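PDB 1OG6: oxidoreductase YdhF from Escherichia coli, which probably works as an NADPH-dependent oxidoreductase of the aldo/keto reductase family, binding its dinucleotide cofactor at one end of an alpha/beta barrel. Local coordinates for residues W22-D26 against W27-A31; G264-E267 against R268-A271. All blocks are in the same frame, centred on the assembly; numbering follows the deposited sequence.

Interaction 1. Residues W22-D26 against W27-A31; sequences WRLMD and WNMSA. With NAP (NADP nicotinamide-adenine-dinucleotide phosphate), chain F.
Trp27 lays one face of its indole on the backbone of Arg23 and Leu24, CG beside its own backbone N (chi1 -51°) turning the ring back over these two residues. Leu24 CA stands 3.9 Å from the centroid of the Trp27 six-membered ring and 18° off its normal, a CH-pi contact. At the five-membered end, NE1 of Trp27 lies 3.3 Å from CB of Arg23, a packing contact. Leu24 CD1 packs on Trp27 CE3 and on Met29 CE, and Met29 CE lies at the indole edge, in the ring plane.

The amides of Trp27 and Asn28 find acceptors within the turn. Trp27 N is shared between two carbonyls: Arg23 O, 3.2 Å away and only slightly tilted from the carbonyl plane, and Leu24 O, from which it stands well above the plane. Asn28 N donates to Met25 O at 3.3 Å and 150°, and ND2 of Asn28 adds a weak bond to the same oxygen. Asn28 itself leaves helical geometry with positive phi, and two residues on Ser30 caps helix 31-42 through Gln33 N.

The guanidinium of Arg23 turns to the cofactor: Arg23 NH1 donates to NADP O1N, on the nicotinamide-side phosphate, at 2.9 Å, while NH2 of Arg23 approaches O3B of the adenosine ribose to 2.8 Å. Trp22 puts a ring face against the nicotinamide; NADP C6N lies 3.4 Å above the Trp22 ring plane, offset toward the rim. The Trp22 ring also meets that of Tyr55, by similarity the proton donor. The chemistry implies a division of labour: Arg23, Leu24 and Met25 lend their carbonyls to the amides of Trp27 and Asn28, while the Arg23 guanidinium, probably positively charged, is left to offset negative charge on the pyrophosphate.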
ATOM      1  N   TRP C  22      -5.310  11.323 -29.277  1.00 46.14           N
ATOM      2  CA  TRP C  22      -5.880   9.980 -29.215  1.00 47.44           C
ATOM      3  C   TRP C  22      -7.052   9.856 -30.186  1.00 45.98           C
ATOM      4  O   TRP C  22      -7.184   8.858 -30.891  1.00 45.24           O
ATOM      5  CB  TRP C  22      -6.333   9.660 -27.784  1.00 50.48           C
ATOM      6  CG  TRP C  22      -6.997   8.312 -27.621  1.00 55.36           C
ATOM      7  CD1 TRP C  22      -6.719   7.165 -28.317  1.00 56.89           C
ATOM      8  CD2 TRP C  22      -8.020   7.961 -26.671  1.00 57.96           C
ATOM      9  NE1 TRP C  22      -7.502   6.128 -27.859  1.00 58.36           N
ATOM     10  CE2 TRP C  22      -8.308   6.588 -26.850  1.00 58.88           C
ATOM     11  CE3 TRP C  22      -8.720   8.675 -25.683  1.00 58.56           C
ATOM     12  CZ2 TRP C  22      -9.264   5.914 -26.077  1.00 59.44           C
ATOM     13  CZ3 TRP C  22      -9.673   8.000 -24.912  1.00 58.16           C
ATOM     14  CH2 TRP C  22      -9.933   6.635 -25.117  1.00 59.19           C
ATOM     15  N   ARG C  23      -7.897  10.877 -30.232  1.00 45.15           N
ATOM     16  CA  ARG C  23      -9.039  10.844 -31.128  1.00 44.68           C
ATOM     17  C   ARG C  23      -8.688  11.409 -32.491  1.00 43.99           C
ATOM     18  O   ARG C  23      -9.562  11.583 -33.334  1.00 43.86           O
ATOM     19  CB  ARG C  23     -10.210  11.631 -30.543  1.00 45.62           C
ATOM     20  CG  ARG C  23     -10.772  11.049 -29.263  1.00 46.55           C
ATOM     21  CD  ARG C  23     -10.087  11.620 -28.031  1.00 48.55           C
ATOM     22  NE  ARG C  23     -10.582  11.007 -26.799  1.00 50.53           N
ATOM     23  CZ  ARG C  23     -11.870  10.892 -26.474  1.00 51.79           C
ATOM     24  NH1 ARG C  23     -12.218  10.320 -25.329  1.00 51.88           N
ATOM     25  NH2 ARG C  23     -12.813  11.341 -27.294  1.00 52.81           N
ATOM     26  N   LEU C  24      -7.406  11.681 -32.708  1.00 43.94           N
ATOM     27  CA  LEU C  24      -6.942  12.253 -33.971  1.00 44.03           C
ATOM     28  C   LEU C  24      -7.656  11.698 -35.190  1.00 44.62           C
ATOM     29  O   LEU C  24      -8.082  12.450 -36.061  1.00 44.58           O
ATOM     30  CB  LEU C  24      -5.434  12.052 -34.136  1.00 42.39           C
ATOM     31  CG  LEU C  24      -4.850  12.547 -35.460  1.00 41.57           C
ATOM     32  CD1 LEU C  24      -5.239  13.993 -35.703  1.00 40.41           C
ATOM     33  CD2 LEU C  24      -3.337  12.386 -35.430  1.00 41.88           C
ATOM     34  N   MET C  25      -7.789  10.381 -35.253  1.00 46.59           N
ATOM     35  CA  MET C  25      -8.455   9.763 -36.387  1.00 48.33           C
ATOM     36  C   MET C  25      -9.880  10.276 -36.545  1.00 48.70           C
ATOM     37  O   MET C  25     -10.349  10.488 -37.664  1.00 48.62           O
ATOM     38  CB  MET C  25      -8.458   8.240 -36.236  1.00 48.45           C
ATOM     39  CG  MET C  25      -7.084   7.602 -36.410  1.00 48.34           C
ATOM     40  SD  MET C  25      -6.280   8.038 -37.979  1.00 46.78           S
ATOM     41  CE  MET C  25      -4.915   8.952 -37.392  1.00 46.84           C
ATOM     42  N   ASP C  26     -10.549  10.489 -35.415  1.00 49.44           N
ATOM     43  CA  ASP C  26     -11.931  10.964 -35.389  1.00 49.69           C
ATOM     44  C   ASP C  26     -12.120  12.410 -35.818  1.00 49.65           C
ATOM     45  O   ASP C  26     -13.191  12.781 -36.288  1.00 48.55           O
ATOM     46  CB  ASP C  26     -12.511  10.776 -33.989  1.00 49.15           C
ATOM     47  CG  ASP C  26     -12.566   9.322 -33.580  1.00 49.81           C
ATOM     48  OD1 ASP C  26     -12.610   9.046 -32.366  1.00 51.47           O
ATOM     49  OD2 ASP C  26     -12.574   8.453 -34.474  1.00 49.22           O
ATOM     50  N   TRP C  27     -11.088  13.229 -35.657  1.00 50.50           N
ATOM     51  CA  TRP C  27     -11.200  14.626 -36.035  1.00 52.25           C
ATOM     52  C   TRP C  27     -11.202  14.766 -37.550  1.00 54.89           C
ATOM     53  O   TRP C  27     -11.559  15.820 -38.079  1.00 55.93           O
ATOM     54  CB  TRP C  27     -10.053  15.447 -35.439  1.00 50.85           C
ATOM     55  CG  TRP C  27      -9.856  15.247 -33.965  1.00 50.75           C
ATOM     56  CD1 TRP C  27     -10.768  14.755 -33.068  1.00 50.41           C
ATOM     57  CD2 TRP C  27      -8.666  15.523 -33.216  1.00 50.45           C
ATOM     58  NE1 TRP C  27     -10.215  14.703 -31.811  1.00 50.47           N
ATOM     59  CE2 TRP C  27      -8.926  15.168 -31.872  1.00 50.68           C
ATOM     60  CE3 TRP C  27      -7.404  16.035 -33.550  1.00 49.50           C
ATOM     61  CZ2 TRP C  27      -7.967  15.308 -30.861  1.00 50.57           C
ATOM     62  CZ3 TRP C  27      -6.453  16.175 -32.548  1.00 49.84           C
ATOM     63  CH2 TRP C  27      -6.740  15.812 -31.217  1.00 50.40           C
ATOM     64  N   ASN C  28     -10.809  13.703 -38.245  1.00 56.99           N
ATOM     65  CA  ASN C  28     -10.771  13.722 -39.704  1.00 58.94           C
ATOM     66  C   ASN C  28     -10.084  14.998 -40.188  1.00 59.75           C
ATOM     67  O   ASN C  28     -10.750  15.996 -40.471  1.00 60.32           O
ATOM     68  CB  ASN C  28     -12.196  13.665 -40.272  1.00 60.28           C
ATOM     69  CG  ASN C  28     -12.919  12.371 -39.928  1.00 62.38           C
ATOM     70  OD1 ASN C  28     -14.130  12.252 -40.123  1.00 62.82           O
ATOM     71  ND2 ASN C  28     -12.178  11.392 -39.421  1.00 63.76           N
ATOM     72  N   MET C  29      -8.756  14.970 -40.279  1.00 60.08           N
ATOM     73  CA  MET C  29      -8.007  16.138 -40.733  1.00 59.95           C
ATOM     74  C   MET C  29      -6.876  15.815 -41.699  1.00 59.79           C
ATOM     75  O   MET C  29      -6.028  14.966 -41.416  1.00 59.98           O
ATOM     76  CB  MET C  29      -7.414  16.891 -39.545  1.00 59.57           C
ATOM     77  CG  MET C  29      -8.420  17.536 -38.637  1.00 60.00           C
ATOM     78  SD  MET C  29      -7.565  18.543 -37.423  1.00 61.01           S
ATOM     79  CE  MET C  29      -6.846  17.281 -36.406  1.00 62.05           C
ATOM     80  N   SER C  30      -6.865  16.506 -42.836  1.00 59.04           N
ATOM     81  CA  SER C  30      -5.821  16.328 -43.836  1.00 58.38           C
ATOM     82  C   SER C  30      -4.547  16.914 -43.238  1.00 58.50           C
ATOM     83  O   SER C  30      -4.615  17.904 -42.515  1.00 59.87           O
ATOM     84  CB  SER C  30      -6.181  17.094 -45.107  1.00 58.09           C
ATOM     85  OG  SER C  30      -6.294  18.482 -44.841  1.00 57.18           O
ATOM     86  N   ALA C  31      -3.394  16.312 -43.526  1.00 57.98           N
ATOM     87  CA  ALA C  31      -2.126  16.813 -42.998  1.00 57.54           C
ATOM     88  C   ALA C  31      -2.067  18.332 -43.157  1.00 57.98           C
ATOM     89  O   ALA C  31      -1.407  19.027 -42.388  1.00 58.31           O
ATOM     90  CB  ALA C  31      -0.960  16.159 -43.725  1.00 56.40           C
TER
HETATM   91  PA  NAP F1299     -10.900  14.367 -22.022  1.00 65.10           P
HETATM   92  O1A NAP F1299     -11.805  13.926 -21.034  0.62 64.24           O
HETATM   93  O2A NAP F1299      -9.988  15.571 -21.917  0.65 64.98           O
HETATM   94  O5B NAP F1299     -11.683  14.589 -23.406  1.00 64.28           O
HETATM   95  C5B NAP F1299     -12.926  15.320 -23.355  1.00 64.53           C
HETATM   96  C4B NAP F1299     -13.742  14.782 -24.579  0.78 63.66           C
HETATM   97  O4B NAP F1299     -15.014  15.530 -24.464  0.99 64.03           O
HETATM   98  C3B NAP F1299     -13.195  15.192 -25.970  0.60 63.31           C
HETATM   99  O3B NAP F1299     -13.337  14.037 -26.789  1.00 61.10           O
HETATM  100  C2B NAP F1299     -14.059  16.330 -26.478  0.90 63.55           C
HETATM  101  O2B NAP F1299     -14.446  16.189 -27.843  0.32 64.46           O
HETATM  102  C1B NAP F1299     -15.323  16.334 -25.568  1.00 63.65           C
HETATM  103  N9A NAP F1299     -15.630  17.690 -25.140  0.87 63.23           N
HETATM  104  C8A NAP F1299     -14.819  18.720 -24.699  1.00 63.22           C
HETATM  105  N7A NAP F1299     -15.466  19.830 -24.394  0.62 63.21           N
HETATM  106  C5A NAP F1299     -16.790  19.500 -24.652  1.00 62.95           C
HETATM  107  C6A NAP F1299     -17.956  20.275 -24.518  0.75 63.05           C
HETATM  108  N6A NAP F1299     -18.040  21.552 -24.094  0.65 63.07           N
HETATM  109  N1A NAP F1299     -19.175  19.662 -24.861  0.84 63.50           N
HETATM  110  N3A NAP F1299     -18.080  17.547 -25.458  1.00 62.63           N
HETATM  111  C4A NAP F1299     -16.892  18.174 -25.115  0.08 63.07           C
HETATM  112  O3  NAP F1299      -9.913  13.169 -22.357  0.77 64.09           O
HETATM  113  PN  NAP F1299      -9.940  12.055 -23.471  1.00 63.03           P
HETATM  114  O1N NAP F1299     -10.241  10.651 -23.170  0.51 63.25           O
HETATM  115  O2N NAP F1299      -9.184  12.491 -24.685  0.87 62.48           O
HETATM  116  O5D NAP F1299      -8.539  11.576 -22.807  0.20 62.07           O
HETATM  117  C5D NAP F1299      -7.461  12.503 -22.390  1.00 60.15           C
HETATM  118  C4D NAP F1299      -6.168  12.242 -23.145  0.86 59.72           C
HETATM  119  O4D NAP F1299      -5.270  11.343 -22.444  0.38 59.19           O
HETATM  120  C3D NAP F1299      -6.270  11.694 -24.615  1.00 59.64           C
HETATM  121  O3D NAP F1299      -6.199  12.747 -25.583  0.60 60.33           O
HETATM  122  O2D NAP F1299      -4.023  11.109 -25.519  1.00 58.46           O
HETATM  123  C1D NAP F1299      -4.706  10.350 -23.356  1.00 58.72           C
HETATM  124  N1N NAP F1299      -5.059   8.970 -22.851  0.62 57.85           N
HETATM  125  C2N NAP F1299      -4.129   8.194 -22.110  1.00 57.16           C
HETATM  126  C3N NAP F1299      -4.496   6.914 -21.694  0.81 57.37           C
HETATM  127  C7N NAP F1299      -3.488   6.079 -20.893  0.35 57.19           C
HETATM  128  O7N NAP F1299      -3.849   4.980 -20.560  1.00 57.01           O
HETATM  129  N7N NAP F1299      -2.304   6.542 -20.593  1.00 56.79           N
HETATM  130  C4N NAP F1299      -5.818   6.356 -22.007  1.00 57.29           C
HETATM  131  C5N NAP F1299      -6.726   7.165 -22.750  0.56 57.44           C
HETATM  132  C6N NAP F1299      -6.369   8.476 -23.185  0.76 57.27           C
HETATM  133  P2B NAP F1299     -14.569  17.424 -28.882  1.00 65.03           P
HETATM  134  O1X NAP F1299     -13.449  18.285 -29.456  0.58 64.55           O
HETATM  135  O2X NAP F1299     -15.875  17.275 -29.626  1.00 64.90           O
HETATM  136  O3X NAP F1299     -13.874  16.396 -29.747  0.91 65.47           O

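Interaction 2. Residues G264-E267 against R268-A271; sequences GKIE and RVRA. With NAP (NADP nicotinamide-adenine-dinucleotide phosphate), chain F.
Arg268 lays its guanidinium over the adenine of the cofactor, with NADP C5A 3.5 Å above the Arg268 guanidinium plane and over its centre. The chain is extended from CG to NE, which carries the flat group from the helix across to the base. Lys265 runs alongside, pointing the same way, and covers the opposite face with CD and CE. The 2'-phosphate is gripped by NZ of Lys265, which donates to NADP O2X at 2.9 Å, and by Gly264 N, which donates to NADP O1X at 2.8 Å and 151°; the Arg268 guanidinium lies with its edge toward it, at a separation too short to be reliable. Were Arg268 an alanine, the adenine would probably lose the guanidinium stacked on this face, and the aliphatic part of Lys265 the group it lies against.

Behind them the first helical turn forms. Lys265, the N-cap residue, accepts at its O from Val269 N (3.1 Å, in the carbonyl plane), and Ala271 N reaches Glu267 O almost straight, at 165°. Val269 and Ile266 face helix 31-42, both touching Phe37. Basic side chains and a backbone N-H gathered round the 2'-phosphate at a helix start are typical of the NADP(H) site of aldo/keto reductases.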
ATOM      1  N   GLY C 264     -10.757  18.249 -30.297  1.00 39.33           N
ATOM      2  CA  GLY C 264     -10.261  18.466 -31.648  1.00 41.12           C
ATOM      3  C   GLY C 264     -10.610  19.833 -32.214  1.00 42.20           C
ATOM      4  O   GLY C 264     -10.324  20.136 -33.379  1.00 42.36           O
ATOM      5  N   LYS C 265     -11.235  20.657 -31.379  1.00 41.94           N
ATOM      6  CA  LYS C 265     -11.632  22.003 -31.762  1.00 41.16           C
ATOM      7  C   LYS C 265     -10.655  22.969 -31.120  1.00 41.12           C
ATOM      8  O   LYS C 265     -10.566  23.041 -29.898  1.00 41.28           O
ATOM      9  CB  LYS C 265     -13.053  22.274 -31.273  1.00 40.77           C
ATOM     10  CG  LYS C 265     -14.063  21.272 -31.807  1.00 40.84           C
ATOM     11  CD  LYS C 265     -15.464  21.564 -31.316  1.00 41.60           C
ATOM     12  CE  LYS C 265     -16.470  20.672 -32.015  1.00 41.49           C
ATOM     13  NZ  LYS C 265     -16.148  19.241 -31.807  1.00 41.55           N
ATOM     14  N   ILE C 266      -9.922  23.705 -31.947  1.00 41.75           N
ATOM     15  CA  ILE C 266      -8.928  24.650 -31.454  1.00 42.82           C
ATOM     16  C   ILE C 266      -9.490  25.714 -30.505  1.00 43.93           C
ATOM     17  O   ILE C 266      -8.760  26.230 -29.656  1.00 44.51           O
ATOM     18  CB  ILE C 266      -8.202  25.346 -32.624  1.00 41.98           C
ATOM     19  CG1 ILE C 266      -6.959  26.068 -32.112  1.00 41.71           C
ATOM     20  CG2 ILE C 266      -9.123  26.329 -33.293  1.00 42.80           C
ATOM     21  CD1 ILE C 266      -5.919  25.139 -31.528  1.00 40.88           C
ATOM     22  N   GLU C 267     -10.776  26.038 -30.640  1.00 44.83           N
ATOM     23  CA  GLU C 267     -11.415  27.035 -29.778  1.00 45.49           C
ATOM     24  C   GLU C 267     -11.664  26.477 -28.379  1.00 44.39           C
ATOM     25  O   GLU C 267     -11.637  27.217 -27.394  1.00 43.11           O
ATOM     26  CB  GLU C 267     -12.737  27.514 -30.390  1.00 48.69           C
ATOM     27  CG  GLU C 267     -13.732  26.410 -30.737  1.00 53.07           C
ATOM     28  CD  GLU C 267     -13.492  25.797 -32.111  1.00 55.71           C
ATOM     29  OE1 GLU C 267     -12.401  25.239 -32.344  1.00 57.37           O
ATOM     30  OE2 GLU C 267     -14.400  25.871 -32.965  1.00 57.96           O
ATOM     31  N   ARG C 268     -11.917  25.169 -28.308  1.00 44.55           N
ATOM     32  CA  ARG C 268     -12.138  24.475 -27.043  1.00 44.12           C
ATOM     33  C   ARG C 268     -10.783  24.302 -26.380  1.00 43.79           C
ATOM     34  O   ARG C 268     -10.677  24.186 -25.159  1.00 43.90           O
ATOM     35  CB  ARG C 268     -12.774  23.107 -27.277  1.00 44.20           C
ATOM     36  CG  ARG C 268     -14.280  23.141 -27.323  1.00 46.96           C
ATOM     37  CD  ARG C 268     -14.852  21.769 -27.577  1.00 50.15           C
ATOM     38  NE  ARG C 268     -16.312  21.778 -27.511  1.00 55.46           N
ATOM     39  CZ  ARG C 268     -17.091  20.761 -27.874  1.00 57.08           C
ATOM     40  NH1 ARG C 268     -16.555  19.641 -28.340  1.00 57.91           N
ATOM     41  NH2 ARG C 268     -18.411  20.861 -27.772  1.00 58.14           N
ATOM     42  N   VAL C 269      -9.745  24.283 -27.206  1.00 43.20           N
ATOM     43  CA  VAL C 269      -8.382  24.167 -26.724  1.00 42.55           C
ATOM     44  C   VAL C 269      -7.960  25.550 -26.241  1.00 42.13           C
ATOM     45  O   VAL C 269      -7.100  25.675 -25.379  1.00 42.79           O
ATOM     46  CB  VAL C 269      -7.435  23.696 -27.846  1.00 42.97           C
ATOM     47  CG1 VAL C 269      -6.000  23.629 -27.339  1.00 42.97           C
ATOM     48  CG2 VAL C 269      -7.887  22.340 -28.355  1.00 42.42           C
ATOM     49  N   ARG C 270      -8.563  26.591 -26.805  1.00 41.72           N
ATOM     50  CA  ARG C 270      -8.249  27.949 -26.384  1.00 41.35           C
ATOM     51  C   ARG C 270      -8.748  28.148 -24.961  1.00 40.16           C
ATOM     52  O   ARG C 270      -7.995  28.576 -24.096  1.00 40.20           O
ATOM     53  CB  ARG C 270      -8.911  28.981 -27.299  1.00 43.95           C
ATOM     54  CG  ARG C 270      -8.103  29.320 -28.535  1.00 46.78           C
ATOM     55  CD  ARG C 270      -8.697  30.498 -29.297  1.00 49.18           C
ATOM     56  NE  ARG C 270      -7.835  30.892 -30.408  1.00 52.11           N
ATOM     57  CZ  ARG C 270      -7.586  30.135 -31.477  1.00 53.45           C
ATOM     58  NH1 ARG C 270      -8.138  28.935 -31.593  1.00 52.88           N
ATOM     59  NH2 ARG C 270      -6.763  30.570 -32.423  1.00 54.14           N
ATOM     60  N   ALA C 271     -10.021  27.829 -24.726  1.00 38.11           N
ATOM     61  CA  ALA C 271     -10.626  27.972 -23.401  1.00 36.10           C
ATOM     62  C   ALA C 271      -9.792  27.279 -22.334  1.00 34.93           C
ATOM     63  O   ALA C 271      -9.420  27.883 -21.331  1.00 33.74           O
ATOM     64  CB  ALA C 271     -12.041  27.394 -23.404  1.00 36.58           C
TER
HETATM   65  PA  NAP F1299     -10.900  14.367 -22.022  1.00 65.10           P
HETATM   66  O1A NAP F1299     -11.805  13.926 -21.034  0.62 64.24           O
HETATM   67  O2A NAP F1299      -9.988  15.571 -21.917  0.65 64.98           O
HETATM   68  O5B NAP F1299     -11.683  14.589 -23.406  1.00 64.28           O
HETATM   69  C5B NAP F1299     -12.926  15.320 -23.355  1.00 64.53           C
HETATM   70  C4B NAP F1299     -13.742  14.782 -24.579  0.78 63.66           C
HETATM   71  O4B NAP F1299     -15.014  15.530 -24.464  0.99 64.03           O
HETATM   72  C3B NAP F1299     -13.195  15.192 -25.970  0.60 63.31           C
HETATM   73  O3B NAP F1299     -13.337  14.037 -26.789  1.00 61.10           O
HETATM   74  C2B NAP F1299     -14.059  16.330 -26.478  0.90 63.55           C
HETATM   75  O2B NAP F1299     -14.446  16.189 -27.843  0.32 64.46           O
HETATM   76  C1B NAP F1299     -15.323  16.334 -25.568  1.00 63.65           C
HETATM   77  N9A NAP F1299     -15.630  17.690 -25.140  0.87 63.23           N
HETATM   78  C8A NAP F1299     -14.819  18.720 -24.699  1.00 63.22           C
HETATM   79  N7A NAP F1299     -15.466  19.830 -24.394  0.62 63.21           N
HETATM   80  C5A NAP F1299     -16.790  19.500 -24.652  1.00 62.95           C
HETATM   81  C6A NAP F1299     -17.956  20.275 -24.518  0.75 63.05           C
HETATM   82  N6A NAP F1299     -18.040  21.552 -24.094  0.65 63.07           N
HETATM   83  N1A NAP F1299     -19.175  19.662 -24.861  0.84 63.50           N
HETATM   84  N3A NAP F1299     -18.080  17.547 -25.458  1.00 62.63           N
HETATM   85  C4A NAP F1299     -16.892  18.174 -25.115  0.08 63.07           C
HETATM   86  O3  NAP F1299      -9.913  13.169 -22.357  0.77 64.09           O
HETATM   87  PN  NAP F1299      -9.940  12.055 -23.471  1.00 63.03           P
HETATM   88  O1N NAP F1299     -10.241  10.651 -23.170  0.51 63.25           O
HETATM   89  O2N NAP F1299      -9.184  12.491 -24.685  0.87 62.48           O
HETATM   90  O5D NAP F1299      -8.539  11.576 -22.807  0.20 62.07           O
HETATM   91  C5D NAP F1299      -7.461  12.503 -22.390  1.00 60.15           C
HETATM   92  C4D NAP F1299      -6.168  12.242 -23.145  0.86 59.72           C
HETATM   93  O4D NAP F1299      -5.270  11.343 -22.444  0.38 59.19           O
HETATM   94  C3D NAP F1299      -6.270  11.694 -24.615  1.00 59.64           C
HETATM   95  O3D NAP F1299      -6.199  12.747 -25.583  0.60 60.33           O
HETATM   96  O2D NAP F1299      -4.023  11.109 -25.519  1.00 58.46           O
HETATM   97  C1D NAP F1299      -4.706  10.350 -23.356  1.00 58.72           C
HETATM   98  N1N NAP F1299      -5.059   8.970 -22.851  0.62 57.85           N
HETATM   99  C2N NAP F1299      -4.129   8.194 -22.110  1.00 57.16           C
HETATM  100  C3N NAP F1299      -4.496   6.914 -21.694  0.81 57.37           C
HETATM  101  C7N NAP F1299      -3.488   6.079 -20.893  0.35 57.19           C
HETATM  102  O7N NAP F1299      -3.849   4.980 -20.560  1.00 57.01           O
HETATM  103  N7N NAP F1299      -2.304   6.542 -20.593  1.00 56.79           N
HETATM  104  C4N NAP F1299      -5.818   6.356 -22.007  1.00 57.29           C
HETATM  105  C5N NAP F1299      -6.726   7.165 -22.750  0.56 57.44           C
HETATM  106  C6N NAP F1299      -6.369   8.476 -23.185  0.76 57.27           C
HETATM  107  P2B NAP F1299     -14.569  17.424 -28.882  1.00 65.03           P
HETATM  108  O1X NAP F1299     -13.449  18.285 -29.456  0.58 64.55           O
HETATM  109  O2X NAP F1299     -15.875  17.275 -29.626  1.00 64.90           O
HETATM  110  O3X NAP F1299     -13.874  16.396 -29.747  0.91 65.47           O

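In the fold
From the N terminus, the chain leaves strand 13-20 and at once makes interaction 1, a local turn leading into helix 31-42. Most of the barrel then intervenes before strand 258-261, which pairs parallel with 13-20, delivers the chain to interaction 2 at the start of helix 266-274. Each closes a turn of a few residues; they follow in series, neither nested nor crossed. Their centres lie about 14 Å apart, yet they touch directly, Trp27 CE2 packing 3.6 Å from Gly264 CA. The helix that interaction 1 leads into is the one interaction 2 packs against, so early and late parts of the barrel meet there. NADP spans both sites, from nicotinamide to 2'-phosphate.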